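PDB 2HFS: mevalonate kinase, putative from Leishmania major, which probably catalyses the ATP-dependent phosphorylation of (R)-mevalonate to (R)-5-phosphomevalonate, an early step of isoprenoid and sterol biosynthesis. Local coordinates for residues I17-F25 and D158-L167; I37-T45 and I319-S327. One frame throughout, in Å; residues are numbered along the deposited sequence. Where two conformers were deposited one is given.

In the fold
From the N terminus the chain runs through strand 17-25, turns back and pairs antiparallel with it as strand 36-52, so the first segments of both contacts are neighbours in one mixed sheet. Interaction 1 closes a loop when helix 157-164 packs on strand 17-25 and strand 166-172 then joins the same sheet beside strand 36-52. Interaction 2 closes a longer loop, bringing strand 318-324, at the outer edge of the four-stranded antiparallel sheet, back to the corner at S42. The two loops cross, since their segments alternate along the chain. Probable backbone hydrogen bonds, G40 N to G166 O and A39 N to V22 O, join them, so helix, mixed sheet and second sheet meet in one place.

Interaction 1. Residues I17-F25 and D158-L167; sequences IGYGKVILF and DNTAATYGGL
Y19 and A162 form the tight part of this contact, where strand 17-25 passes helix segment 158-164, the axes approaching to 5.6 Å. Y19 N donates to A162 O at 3.0 Å, in the carbonyl plane and on a lone pair. A162 CA returns a CH···O contact to Y19 O at 3.2 Å, and Y19 O also accepts from S117 OG. With CG of Y19 anti to its own carbonyl carbon (chi1 -52°), the ring swings beside the helix end: A161 O and T163 O lie at its edge, and CD2 comes 3.6 Å from G165 N. G165, with positive phi, turns the chain out of this helix of the GHMP kinase N-terminal family region into strand 166-172, in the same mixed sheet as 17-25. K21 chi1 of 173° sets CG 3.9 Å from A161 CB; bends at chi2 and chi3 then bring NZ 3.1 Å from D158 OD1, above the carboxylate plane, in a salt bridge. L24 CD1 and L167 CD2 meet more loosely, at 4.0 Å, their side chains at about a right angle. On the watery side, one water joins the Y19 hydroxyl to Y164 O; another sits 2.9 Å from both I17 O and A162 O. A162 O thus accepts from Y19 N with a water close by, and the bent K21 chain ties strand to helix through a single carboxylate oxygen of D158.

Interaction 2. Residues I37-T45 and I319-S327; sequences IVAGISEYT and IWRYTVQPS
Strand 37-41 and strand 319-324 run at 110° to each other, their axes approaching to 6.2 Å, and at the corner S42 N donates to T323 O at 2.9 Å, nearly along the C=O axis. T323 is gripped at its other polar backbone atom too: its N gives to E43 OE1 at 3.0 Å, on the syn side, somewhat out of the carboxylate plane, and almost straight (168°). The E43 chain bends at chi2 to bring the carboxylate back to the strand, and its CG packs 3.4 Å from Y322 CD2, with carboxylate and ring planes tilted against each other. A water links E43 OE2 to R321 O. Beside the backbone bond, the hydroxyls of S42 and T323 are hydrogen-bonded, OG to OG1, at 3.2 Å. On the buried side, I41 puts CG1 between its backbone N and carbonyl carbon (chi1 59°), and CD1 ends over one face of the Y322 ring, 3.7 Å from the centroid, in a CH-pi contact; W320 CB lies over the opposite face. The hydroxyl of Y322 is hydrogen-bonded to V107 N. V324 CG2 touches A39 CB at 3.8 Å and also meets I41 CG2, while V324 packs on L188 and L190 of its own sheet. A second water spans G40 O and Q325 N. Backbone, carboxylate and hydroxyl bonds, with an apolar cluster of A39, I41, Y322 and V324 beside them, thus form a junction between the mixed sheet and the four-stranded antiparallel sheet of this GHMP kinase fold.

Interaction 1. Residues I17-F25 and D158-L167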
ATOM      1  N   ILE A  17      -7.711  12.684  -2.797  1.00  8.40           N
ATOM      2  CA  ILE A  17      -7.617  11.293  -2.399  1.00  8.73           C
ATOM      3  C   ILE A  17      -6.173  10.791  -2.375  1.00  8.73           C
ATOM      4  O   ILE A  17      -5.284  11.387  -3.002  1.00  7.95           O
ATOM      5  CB  ILE A  17      -8.455  10.416  -3.368  1.00  9.12           C
ATOM      6  CG1 ILE A  17      -7.760  10.305  -4.731  1.00  9.50           C
ATOM      7  CG2 ILE A  17      -9.909  10.949  -3.497  1.00  9.55           C
ATOM      8  CD1 ILE A  17      -8.500   9.468  -5.755  1.00 12.54           C
ATOM      9  N   GLY A  18      -5.981   9.655  -1.709  1.00  8.09           N
ATOM     10  CA  GLY A  18      -4.720   8.883  -1.763  1.00  9.70           C
ATOM     11  C   GLY A  18      -5.074   7.427  -2.003  1.00  9.09           C
ATOM     12  O   GLY A  18      -5.963   6.897  -1.338  1.00  7.93           O
ATOM     13  N   TYR A  19      -4.419   6.787  -2.977  1.00  7.02           N
ATOM     14  CA  TYR A  19      -4.721   5.386  -3.284  1.00  7.02           C
ATOM     15  C   TYR A  19      -4.131   4.415  -2.268  1.00  7.52           C
ATOM     16  O   TYR A  19      -3.093   4.710  -1.657  1.00  9.06           O
ATOM     17  CB  TYR A  19      -4.238   5.033  -4.682  1.00  8.50           C
ATOM     18  CG  TYR A  19      -4.706   5.981  -5.760  1.00 10.35           C
ATOM     19  CD1 TYR A  19      -6.022   5.956  -6.224  1.00 13.18           C
ATOM     20  CD2 TYR A  19      -3.831   6.929  -6.310  1.00 11.88           C
ATOM     21  CE1 TYR A  19      -6.448   6.828  -7.230  1.00 13.50           C
ATOM     22  CE2 TYR A  19      -4.258   7.804  -7.321  1.00 11.98           C
ATOM     23  CZ  TYR A  19      -5.568   7.729  -7.771  1.00 14.10           C
ATOM     24  OH  TYR A  19      -6.022   8.596  -8.747  1.00 19.45           O
ATOM     25  N   GLY A  20      -4.806   3.274  -2.077  1.00  5.62           N
ATOM     26  CA  GLY A  20      -4.215   2.136  -1.369  1.00 10.11           C
ATOM     27  C   GLY A  20      -3.095   1.488  -2.161  1.00 11.34           C
ATOM     28  O   GLY A  20      -2.838   1.876  -3.297  1.00  9.47           O
ATOM     29  N   LYS A  21      -2.441   0.497  -1.553  1.00 12.27           N
ATOM     30  CA  LYS A  21      -1.228  -0.111  -2.106  1.00 13.70           C
ATOM     31  C   LYS A  21      -1.135  -1.598  -1.800  1.00 13.62           C
ATOM     32  O   LYS A  21      -1.375  -2.013  -0.667  1.00 11.50           O
ATOM     33  CB  LYS A  21       0.023   0.563  -1.508  1.00 14.35           C
ATOM     34  CG  LYS A  21       1.337  -0.130  -1.921  1.00 18.50           C
ATOM     35  CD  LYS A  21       2.273  -0.409  -0.744  1.00 18.31           C
ATOM     36  CE  LYS A  21       1.635  -1.265   0.361  1.00 16.78           C
ATOM     37  NZ  LYS A  21       2.623  -1.677   1.395  1.00 21.53           N
ATOM     38  N   VAL A  22      -0.749  -2.391  -2.797  1.00 11.17           N
ATOM     39  CA  VAL A  22      -0.320  -3.771  -2.539  1.00 12.14           C
ATOM     40  C   VAL A  22       1.029  -4.020  -3.228  1.00 10.97           C
ATOM     41  O   VAL A  22       1.304  -3.454  -4.270  1.00 12.38           O
ATOM     42  CB  VAL A  22      -1.353  -4.867  -2.990  1.00 12.97           C
ATOM     43  CG1 VAL A  22      -2.754  -4.565  -2.456  1.00 14.35           C
ATOM     44  CG2 VAL A  22      -1.391  -5.026  -4.499  1.00 15.73           C
ATOM     45  N   ILE A  23       1.861  -4.861  -2.641  1.00 13.40           N
ATOM     46  CA  ILE A  23       3.079  -5.264  -3.326  1.00 12.77           C
ATOM     47  C   ILE A  23       2.810  -6.535  -4.117  1.00 14.58           C
ATOM     48  O   ILE A  23       2.475  -7.583  -3.544  1.00 15.29           O
ATOM     49  CB  ILE A  23       4.235  -5.441  -2.335  1.00 12.84           C
ATOM     50  CG1 ILE A  23       4.477  -4.152  -1.562  1.00 14.35           C
ATOM     51  CG2 ILE A  23       5.496  -5.816  -3.094  1.00 11.08           C
ATOM     52  CD1 ILE A  23       5.148  -4.356  -0.236  1.00 19.38           C
ATOM     53  N   LEU A  24       2.923  -6.437  -5.440  1.00 14.37           N
ATOM     54  CA  LEU A  24       2.698  -7.583  -6.298  1.00 13.61           C
ATOM     55  C   LEU A  24       3.912  -8.492  -6.326  1.00 13.37           C
ATOM     56  O   LEU A  24       3.779  -9.709  -6.213  1.00 14.51           O
ATOM     57  CB  LEU A  24       2.317  -7.150  -7.712  1.00 14.91           C
ATOM     58  CG  LEU A  24       0.941  -6.503  -7.861  1.00 14.89           C
ATOM     59  CD1 LEU A  24       0.670  -6.368  -9.338  1.00 18.74           C
ATOM     60  CD2 LEU A  24      -0.144  -7.340  -7.169  1.00 18.23           C
ATOM     61  N   PHE A  25       5.088  -7.887  -6.463  1.00 11.91           N
ATOM     62  CA  PHE A  25       6.361  -8.618  -6.432  1.00 10.76           C
ATOM     63  C   PHE A  25       7.428  -7.935  -5.616  1.00 11.19           C
ATOM     64  O   PHE A  25       7.575  -6.723  -5.673  1.00 10.90           O
ATOM     65  CB  PHE A  25       6.922  -8.794  -7.845  1.00 11.65           C
ATOM     66  CG  PHE A  25       6.101  -9.713  -8.716  1.00 10.14           C
ATOM     67  CD1 PHE A  25       6.418 -11.072  -8.801  1.00 10.20           C
ATOM     68  CD2 PHE A  25       5.024  -9.228  -9.441  1.00 10.48           C
ATOM     69  CE1 PHE A  25       5.678 -11.923  -9.580  1.00 10.55           C
ATOM     70  CE2 PHE A  25       4.269 -10.092 -10.245  1.00 11.32           C
ATOM     71  CZ  PHE A  25       4.595 -11.444 -10.308  1.00 14.06           C
ATOM     72  N   ASP A 158       4.977   3.362  -0.232  1.00 15.15           N
ATOM     73  CA  ASP A 158       3.574   3.559   0.128  1.00 15.74           C
ATOM     74  C   ASP A 158       3.074   4.930  -0.329  1.00 14.33           C
ATOM     75  O   ASP A 158       2.038   5.018  -0.981  1.00 13.75           O
ATOM     76  CB  ASP A 158       3.338   3.365   1.627  1.00 15.10           C
ATOM     77  CG  ASP A 158       3.506   1.924   2.072  1.00 19.55           C
ATOM     78  OD1 ASP A 158       4.017   1.067   1.286  1.00 19.95           O
ATOM     79  OD2 ASP A 158       3.154   1.559   3.219  1.00 22.50           O
ATOM     80  N   ASN A 159       3.817   5.988   0.003  1.00 14.15           N
ATOM     81  CA  ASN A 159       3.458   7.333  -0.443  1.00 12.99           C
ATOM     82  C   ASN A 159       3.480   7.477  -1.955  1.00 12.17           C
ATOM     83  O   ASN A 159       2.626   8.150  -2.530  1.00 12.94           O
ATOM     84  CB  ASN A 159       4.275   8.445   0.235  1.00 12.47           C
ATOM     85  CG  ASN A 159       5.763   8.166   0.279  1.00 15.38           C
ATOM     86  OD1 ASN A 159       6.259   7.500   1.204  1.00 15.47           O
ATOM     87  ND2 ASN A 159       6.501   8.725  -0.679  1.00 13.38           N
ATOM     88  N   THR A 160       4.438   6.829  -2.603  1.00 12.29           N
ATOM     89  CA  THR A 160       4.551   6.968  -4.045  1.00 11.63           C
ATOM     90  C   THR A 160       3.342   6.304  -4.734  1.00 10.81           C
ATOM     91  O   THR A 160       2.745   6.871  -5.656  1.00 10.80           O
ATOM     92  CB  THR A 160       5.908   6.397  -4.537  1.00 12.56           C
ATOM     93  OG1 THR A 160       6.991   7.157  -3.964  1.00 14.10           O
ATOM     94  CG2 THR A 160       6.076   6.650  -6.029  1.00 13.43           C
ATOM     95  N   ALA A 161       2.956   5.110  -4.284  1.00 12.89           N
ATOM     96  CA  ALA A 161       1.759   4.455  -4.812  1.00 11.83           C
ATOM     97  C   ALA A 161       0.497   5.278  -4.512  1.00 11.48           C
ATOM     98  O   ALA A 161      -0.376   5.448  -5.368  1.00 10.50           O
ATOM     99  CB  ALA A 161       1.611   3.046  -4.195  1.00 13.96           C
ATOM    100  N   ALA A 162       0.396   5.769  -3.282  1.00 10.80           N
ATOM    101  CA  ALA A 162      -0.753   6.577  -2.882  1.00  9.52           C
ATOM    102  C   ALA A 162      -0.886   7.886  -3.693  1.00 10.82           C
ATOM    103  O   ALA A 162      -1.999   8.321  -4.014  1.00  9.56           O
ATOM    104  CB  ALA A 162      -0.697   6.852  -1.377  1.00  9.92           C
ATOM    105  N   THR A 163       0.240   8.495  -4.044  0.50 10.06           N
ATOM    106  CA  THR A 163       0.214   9.748  -4.803  0.50 12.86           C
ATOM    107  C   THR A 163      -0.076   9.539  -6.288  0.50 11.37           C
ATOM    108  O   THR A 163      -0.869  10.283  -6.881  0.50 11.74           O
ATOM    109  CB  THR A 163       1.538  10.507  -4.671  0.50 11.01           C
ATOM    110  OG1 THR A 163       2.611   9.640  -5.045  0.50 16.45           O
ATOM    111  CG2 THR A 163       1.830  10.848  -3.227  0.50 12.44           C
ATOM    112  N   TYR A 164       0.575   8.539  -6.882  1.00 12.44           N
ATOM    113  CA  TYR A 164       0.523   8.334  -8.336  1.00 11.61           C
ATOM    114  C   TYR A 164      -0.456   7.261  -8.802  1.00 11.93           C
ATOM    115  O   TYR A 164      -0.911   7.327  -9.925  1.00 10.71           O
ATOM    116  CB  TYR A 164       1.926   7.998  -8.913  1.00 12.03           C
ATOM    117  CG  TYR A 164       2.947   9.107  -8.769  1.00 12.04           C
ATOM    118  CD1 TYR A 164       2.947  10.202  -9.640  1.00 14.37           C
ATOM    119  CD2 TYR A 164       3.879   9.088  -7.727  1.00 12.63           C
ATOM    120  CE1 TYR A 164       3.886  11.236  -9.498  1.00 13.24           C
ATOM    121  CE2 TYR A 164       4.803  10.109  -7.565  1.00 13.55           C
ATOM    122  CZ  TYR A 164       4.802  11.184  -8.452  1.00 14.72           C
ATOM    123  OH  TYR A 164       5.720  12.185  -8.282  1.00 15.33           O
ATOM    124  N   GLY A 165      -0.738   6.258  -7.970  1.00 11.21           N
ATOM    125  CA  GLY A 165      -1.526   5.087  -8.392  1.00 12.99           C
ATOM    126  C   GLY A 165      -0.849   4.244  -9.475  1.00 13.62           C
ATOM    127  O   GLY A 165       0.293   4.519  -9.864  1.00 14.01           O
ATOM    128  N   GLY A 166      -1.550   3.215  -9.947  1.00 15.45           N
ATOM    129  CA  GLY A 166      -1.075   2.381 -11.062  1.00 16.41           C
ATOM    130  C   GLY A 166       0.008   1.399 -10.646  1.00 15.08           C
ATOM    131  O   GLY A 166       0.199   1.160  -9.468  1.00 16.44           O
ATOM    132  N   LEU A 167       0.689   0.800 -11.619  1.00 14.77           N
ATOM    133  CA  LEU A 167       1.810  -0.080 -11.329  1.00 14.39           C
ATOM    134  C   LEU A 167       3.083   0.732 -11.313  1.00 14.51           C
ATOM    135  O   LEU A 167       3.234   1.688 -12.088  1.00 13.42           O
ATOM    136  CB  LEU A 167       1.917  -1.202 -12.356  1.00 15.44           C
ATOM    137  CG  LEU A 167       0.772  -2.200 -12.448  1.00 17.51           C
ATOM    138  CD1 LEU A 167       1.146  -3.284 -13.442  1.00 16.20           C
ATOM    139  CD2 LEU A 167       0.393  -2.824 -11.096  1.00 18.18           C
TER
HETATM  140  O   HOH W   1      -3.384  10.681  -5.017  1.00 11.01           O
HETATM  141  O   HOH W   2      -3.465   8.746 -10.752  1.00 19.87           O

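Interaction 2. Residues I37-T45 and I319-S327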
ATOM      1  N   ILE A  37       7.555  -4.711  -7.765  1.00 12.10           N
ATOM      2  CA  ILE A  37       6.403  -4.182  -8.457  1.00 13.18           C
ATOM      3  C   ILE A  37       5.348  -3.916  -7.394  1.00 12.51           C
ATOM      4  O   ILE A  37       4.903  -4.829  -6.685  1.00 10.33           O
ATOM      5  CB  ILE A  37       5.898  -5.138  -9.589  1.00 11.14           C
ATOM      6  CG1 ILE A  37       7.016  -5.432 -10.615  1.00 15.20           C
ATOM      7  CG2 ILE A  37       4.646  -4.548 -10.284  1.00 15.17           C
ATOM      8  CD1 ILE A  37       6.667  -6.502 -11.717  1.00 12.39           C
ATOM      9  N   VAL A  38       4.988  -2.644  -7.277  1.00 12.86           N
ATOM     10  CA  VAL A  38       3.972  -2.191  -6.347  1.00 11.73           C
ATOM     11  C   VAL A  38       2.772  -1.658  -7.121  1.00 13.75           C
ATOM     12  O   VAL A  38       2.911  -1.039  -8.193  1.00 13.03           O
ATOM     13  CB  VAL A  38       4.512  -1.114  -5.383  1.00 14.46           C
ATOM     14  CG1 VAL A  38       3.435  -0.692  -4.400  1.00 13.78           C
ATOM     15  CG2 VAL A  38       5.735  -1.627  -4.631  1.00 12.99           C
ATOM     16  N   ALA A  39       1.591  -1.917  -6.581  1.00 12.72           N
ATOM     17  CA  ALA A  39       0.377  -1.565  -7.267  1.00 13.72           C
ATOM     18  C   ALA A  39      -0.393  -0.575  -6.423  1.00 15.07           C
ATOM     19  O   ALA A  39      -0.773  -0.884  -5.282  1.00 16.12           O
ATOM     20  CB  ALA A  39      -0.429  -2.799  -7.539  1.00 15.29           C
ATOM     21  N   GLY A  40      -0.587   0.622  -6.962  1.00 13.06           N
ATOM     22  CA  GLY A  40      -1.478   1.606  -6.353  1.00 13.32           C
ATOM     23  C   GLY A  40      -2.885   1.345  -6.848  1.00 14.43           C
ATOM     24  O   GLY A  40      -3.177   1.520  -8.042  1.00 16.31           O
ATOM     25  N   ILE A  41      -3.770   0.953  -5.932  1.00 10.46           N
ATOM     26  CA  ILE A  41      -5.099   0.465  -6.308  1.00 11.06           C
ATOM     27  C   ILE A  41      -6.109   1.612  -6.492  1.00 10.21           C
ATOM     28  O   ILE A  41      -5.834   2.755  -6.095  1.00 12.11           O
ATOM     29  CB  ILE A  41      -5.581  -0.590  -5.295  1.00  9.38           C
ATOM     30  CG1 ILE A  41      -5.646  -0.039  -3.866  1.00  9.25           C
ATOM     31  CG2 ILE A  41      -4.645  -1.851  -5.319  1.00  8.66           C
ATOM     32  CD1 ILE A  41      -6.538  -0.909  -2.940  1.00 10.14           C
ATOM     33  N   SER A  42      -7.259   1.327  -7.097  1.00  9.58           N
ATOM     34  CA  SER A  42      -8.239   2.393  -7.395  1.00  9.92           C
ATOM     35  C   SER A  42      -8.849   2.925  -6.129  1.00  8.73           C
ATOM     36  O   SER A  42      -9.235   4.096  -6.055  1.00  8.76           O
ATOM     37  CB  SER A  42      -9.402   1.859  -8.248  1.00  9.15           C
ATOM     38  OG  SER A  42      -8.979   1.428  -9.511  1.00 15.70           O
ATOM     39  N   GLU A  43      -8.992   2.023  -5.166  1.00  7.72           N
ATOM     40  CA  GLU A  43      -9.682   2.274  -3.901  1.00  7.44           C
ATOM     41  C   GLU A  43      -8.853   3.225  -3.062  1.00  7.65           C
ATOM     42  O   GLU A  43      -7.637   3.103  -3.018  1.00  7.61           O
ATOM     43  CB  GLU A  43      -9.901   0.941  -3.177  1.00  8.40           C
ATOM     44  CG  GLU A  43     -10.996   0.079  -3.823  1.00  9.10           C
ATOM     45  CD  GLU A  43     -10.626  -0.672  -5.108  1.00 13.56           C
ATOM     46  OE1 GLU A  43      -9.443  -0.809  -5.482  1.00  9.71           O
ATOM     47  OE2 GLU A  43     -11.564  -1.182  -5.757  1.00 13.65           O
ATOM     48  N   TYR A  44      -9.502   4.179  -2.413  1.00  7.49           N
ATOM     49  CA  TYR A  44      -8.788   5.367  -1.953  1.00  8.29           C
ATOM     50  C   TYR A  44      -9.330   5.859  -0.643  1.00  7.41           C
ATOM     51  O   TYR A  44     -10.428   5.471  -0.210  1.00  5.67           O
ATOM     52  CB  TYR A  44      -8.910   6.485  -3.002  1.00  9.24           C
ATOM     53  CG  TYR A  44     -10.333   6.873  -3.275  1.00  8.99           C
ATOM     54  CD1 TYR A  44     -10.941   7.914  -2.561  1.00 10.47           C
ATOM     55  CD2 TYR A  44     -11.091   6.189  -4.230  1.00  8.16           C
ATOM     56  CE1 TYR A  44     -12.256   8.269  -2.791  1.00  9.27           C
ATOM     57  CE2 TYR A  44     -12.425   6.539  -4.473  1.00 11.04           C
ATOM     58  CZ  TYR A  44     -12.995   7.569  -3.746  1.00 10.61           C
ATOM     59  OH  TYR A  44     -14.290   7.934  -3.979  1.00  9.85           O
ATOM     60  N   THR A  45      -8.542   6.718  -0.006  1.00  6.69           N
ATOM     61  CA  THR A  45      -8.984   7.439   1.164  1.00  8.45           C
ATOM     62  C   THR A  45      -9.133   8.900   0.699  1.00  9.10           C
ATOM     63  O   THR A  45      -8.252   9.433  -0.017  1.00  8.33           O
ATOM     64  CB  THR A  45      -7.914   7.316   2.276  1.00  9.38           C
ATOM     65  OG1 THR A  45      -7.939   5.981   2.821  1.00  6.90           O
ATOM     66  CG2 THR A  45      -8.246   8.192   3.460  1.00 10.76           C
ATOM     67  N   ILE A 319     -11.991  -9.790   3.682  1.00 11.59           N
ATOM     68  CA  ILE A 319     -11.852 -10.020   2.247  1.00 10.34           C
ATOM     69  C   ILE A 319     -12.317  -8.794   1.493  1.00 11.49           C
ATOM     70  O   ILE A 319     -13.424  -8.293   1.713  1.00 12.08           O
ATOM     71  CB  ILE A 319     -12.628 -11.287   1.776  1.00  8.57           C
ATOM     72  CG1 ILE A 319     -12.261 -12.503   2.635  1.00  8.17           C
ATOM     73  CG2 ILE A 319     -12.345 -11.545   0.282  1.00 11.50           C
ATOM     74  CD1 ILE A 319     -13.291 -13.688   2.580  1.00  9.33           C
ATOM     75  N   TRP A 320     -11.469  -8.320   0.594  1.00 11.01           N
ATOM     76  CA  TRP A 320     -11.731  -7.110  -0.153  1.00 12.11           C
ATOM     77  C   TRP A 320     -11.561  -7.378  -1.643  1.00 14.04           C
ATOM     78  O   TRP A 320     -10.714  -8.186  -2.052  1.00 13.33           O
ATOM     79  CB  TRP A 320     -10.785  -5.990   0.304  1.00 14.71           C
ATOM     80  CG  TRP A 320     -10.837  -5.745   1.793  1.00 13.40           C
ATOM     81  CD1 TRP A 320     -11.939  -5.374   2.538  1.00 12.96           C
ATOM     82  CD2 TRP A 320      -9.746  -5.867   2.724  1.00 14.15           C
ATOM     83  NE1 TRP A 320     -11.590  -5.252   3.866  1.00 12.20           N
ATOM     84  CE2 TRP A 320     -10.255  -5.555   4.014  1.00 10.71           C
ATOM     85  CE3 TRP A 320      -8.395  -6.226   2.604  1.00 12.75           C
ATOM     86  CZ2 TRP A 320      -9.456  -5.562   5.159  1.00 14.95           C
ATOM     87  CZ3 TRP A 320      -7.594  -6.239   3.745  1.00 14.38           C
ATOM     88  CH2 TRP A 320      -8.124  -5.914   5.007  1.00 13.99           C
ATOM     89  N   ARG A 321     -12.397  -6.736  -2.446  1.00 14.34           N
ATOM     90  CA  ARG A 321     -12.234  -6.741  -3.895  1.00 15.71           C
ATOM     91  C   ARG A 321     -11.612  -5.412  -4.243  1.00 14.11           C
ATOM     92  O   ARG A 321     -12.238  -4.368  -4.085  1.00 17.05           O
ATOM     93  CB  ARG A 321     -13.571  -6.872  -4.619  1.00 15.50           C
ATOM     94  CG  ARG A 321     -14.358  -8.102  -4.234  1.00 19.30           C
ATOM     95  CD  ARG A 321     -15.759  -8.127  -4.814  1.00 21.15           C
ATOM     96  NE  ARG A 321     -16.609  -9.102  -4.134  1.00 24.67           N
ATOM     97  CZ  ARG A 321     -17.067 -10.205  -4.703  1.00 26.96           C
ATOM     98  NH1 ARG A 321     -16.750 -10.473  -5.965  1.00 28.90           N
ATOM     99  NH2 ARG A 321     -17.840 -11.047  -4.022  1.00 22.15           N
ATOM    100  N   TYR A 322     -10.373  -5.446  -4.695  1.00 12.83           N
ATOM    101  CA  TYR A 322      -9.684  -4.231  -5.079  1.00 12.79           C
ATOM    102  C   TYR A 322      -9.289  -4.359  -6.548  1.00 14.10           C
ATOM    103  O   TYR A 322      -9.258  -5.464  -7.091  1.00 14.39           O
ATOM    104  CB  TYR A 322      -8.459  -4.008  -4.183  1.00 11.52           C
ATOM    105  CG  TYR A 322      -8.777  -3.548  -2.747  1.00 10.98           C
ATOM    106  CD1 TYR A 322      -7.909  -3.833  -1.690  1.00 10.04           C
ATOM    107  CD2 TYR A 322      -9.935  -2.821  -2.467  1.00 11.69           C
ATOM    108  CE1 TYR A 322      -8.189  -3.396  -0.365  1.00  7.95           C
ATOM    109  CE2 TYR A 322     -10.232  -2.391  -1.163  1.00 10.26           C
ATOM    110  CZ  TYR A 322      -9.344  -2.669  -0.120  1.00  9.34           C
ATOM    111  OH  TYR A 322      -9.611  -2.231   1.165  1.00  7.58           O
ATOM    112  N   THR A 323      -9.013  -3.238  -7.205  1.00 13.33           N
ATOM    113  CA  THR A 323      -8.581  -3.285  -8.616  1.00 15.59           C
ATOM    114  C   THR A 323      -7.411  -2.355  -8.900  1.00 15.32           C
ATOM    115  O   THR A 323      -7.211  -1.331  -8.236  1.00 15.10           O
ATOM    116  CB  THR A 323      -9.722  -2.936  -9.608  1.00 15.56           C
ATOM    117  OG1 THR A 323     -10.129  -1.580  -9.408  1.00 20.95           O
ATOM    118  CG2 THR A 323     -10.997  -3.756  -9.368  1.00 17.11           C
ATOM    119  N   VAL A 324      -6.635  -2.729  -9.908  1.00 15.97           N
ATOM    120  CA  VAL A 324      -5.635  -1.856 -10.463  1.00 16.41           C
ATOM    121  C   VAL A 324      -6.074  -1.419 -11.852  1.00 18.42           C
ATOM    122  O   VAL A 324      -6.448  -2.233 -12.703  1.00 18.36           O
ATOM    123  CB  VAL A 324      -4.253  -2.504 -10.523  1.00 16.33           C
ATOM    124  CG1 VAL A 324      -3.232  -1.500 -11.042  1.00 17.90           C
ATOM    125  CG2 VAL A 324      -3.859  -3.035  -9.152  1.00 14.95           C
ATOM    126  N   GLN A 325      -6.015  -0.112 -12.060  1.00 19.59           N
ATOM    127  CA  GLN A 325      -6.471   0.488 -13.293  1.00 20.70           C
ATOM    128  C   GLN A 325      -5.367   0.441 -14.345  1.00 21.50           C
ATOM    129  O   GLN A 325      -4.192   0.624 -14.010  1.00 21.04           O
ATOM    130  CB  GLN A 325      -6.860   1.928 -13.004  1.00 20.88           C
ATOM    131  CG  GLN A 325      -7.821   2.501 -14.007  1.00 20.45           C
ATOM    132  CD  GLN A 325      -8.032   3.976 -13.789  1.00 21.92           C
ATOM    133  OE1 GLN A 325      -8.477   4.682 -14.700  1.00 16.24           O
ATOM    134  NE2 GLN A 325      -7.699   4.456 -12.579  1.00 19.25           N
ATOM    135  N   PRO A 326      -5.733   0.189 -15.604  1.00 23.23           N
ATOM    136  CA  PRO A 326      -4.776   0.254 -16.709  1.00 24.38           C
ATOM    137  C   PRO A 326      -4.280   1.673 -16.908  1.00 26.24           C
ATOM    138  O   PRO A 326      -5.048   2.621 -16.759  1.00 26.03           O
ATOM    139  CB  PRO A 326      -5.603  -0.162 -17.927  1.00 24.20           C
ATOM    140  CG  PRO A 326      -6.800  -0.856 -17.365  1.00 24.53           C
ATOM    141  CD  PRO A 326      -7.081  -0.185 -16.072  1.00 22.79           C
ATOM    142  N   SER A 327      -3.002   1.798 -17.242  1.00 27.55           N
ATOM    143  CA  SER A 327      -2.368   3.090 -17.461  1.00 29.43           C
ATOM    144  C   SER A 327      -2.795   3.733 -18.784  1.00 30.04           C
ATOM    145  O   SER A 327      -2.835   4.954 -18.899  1.00 30.79           O
ATOM    146  CB  SER A 327      -0.853   2.917 -17.448  1.00 30.20           C
ATOM    147  OG  SER A 327      -0.443   2.064 -18.509  1.00 30.15           O
TER
HETATM  148  O   HOH W   3      -4.922   1.746  -9.960  1.00 31.70           O
HETATM  149  O   HOH W   4     -14.058  -2.460  -4.686  1.00 30.21           O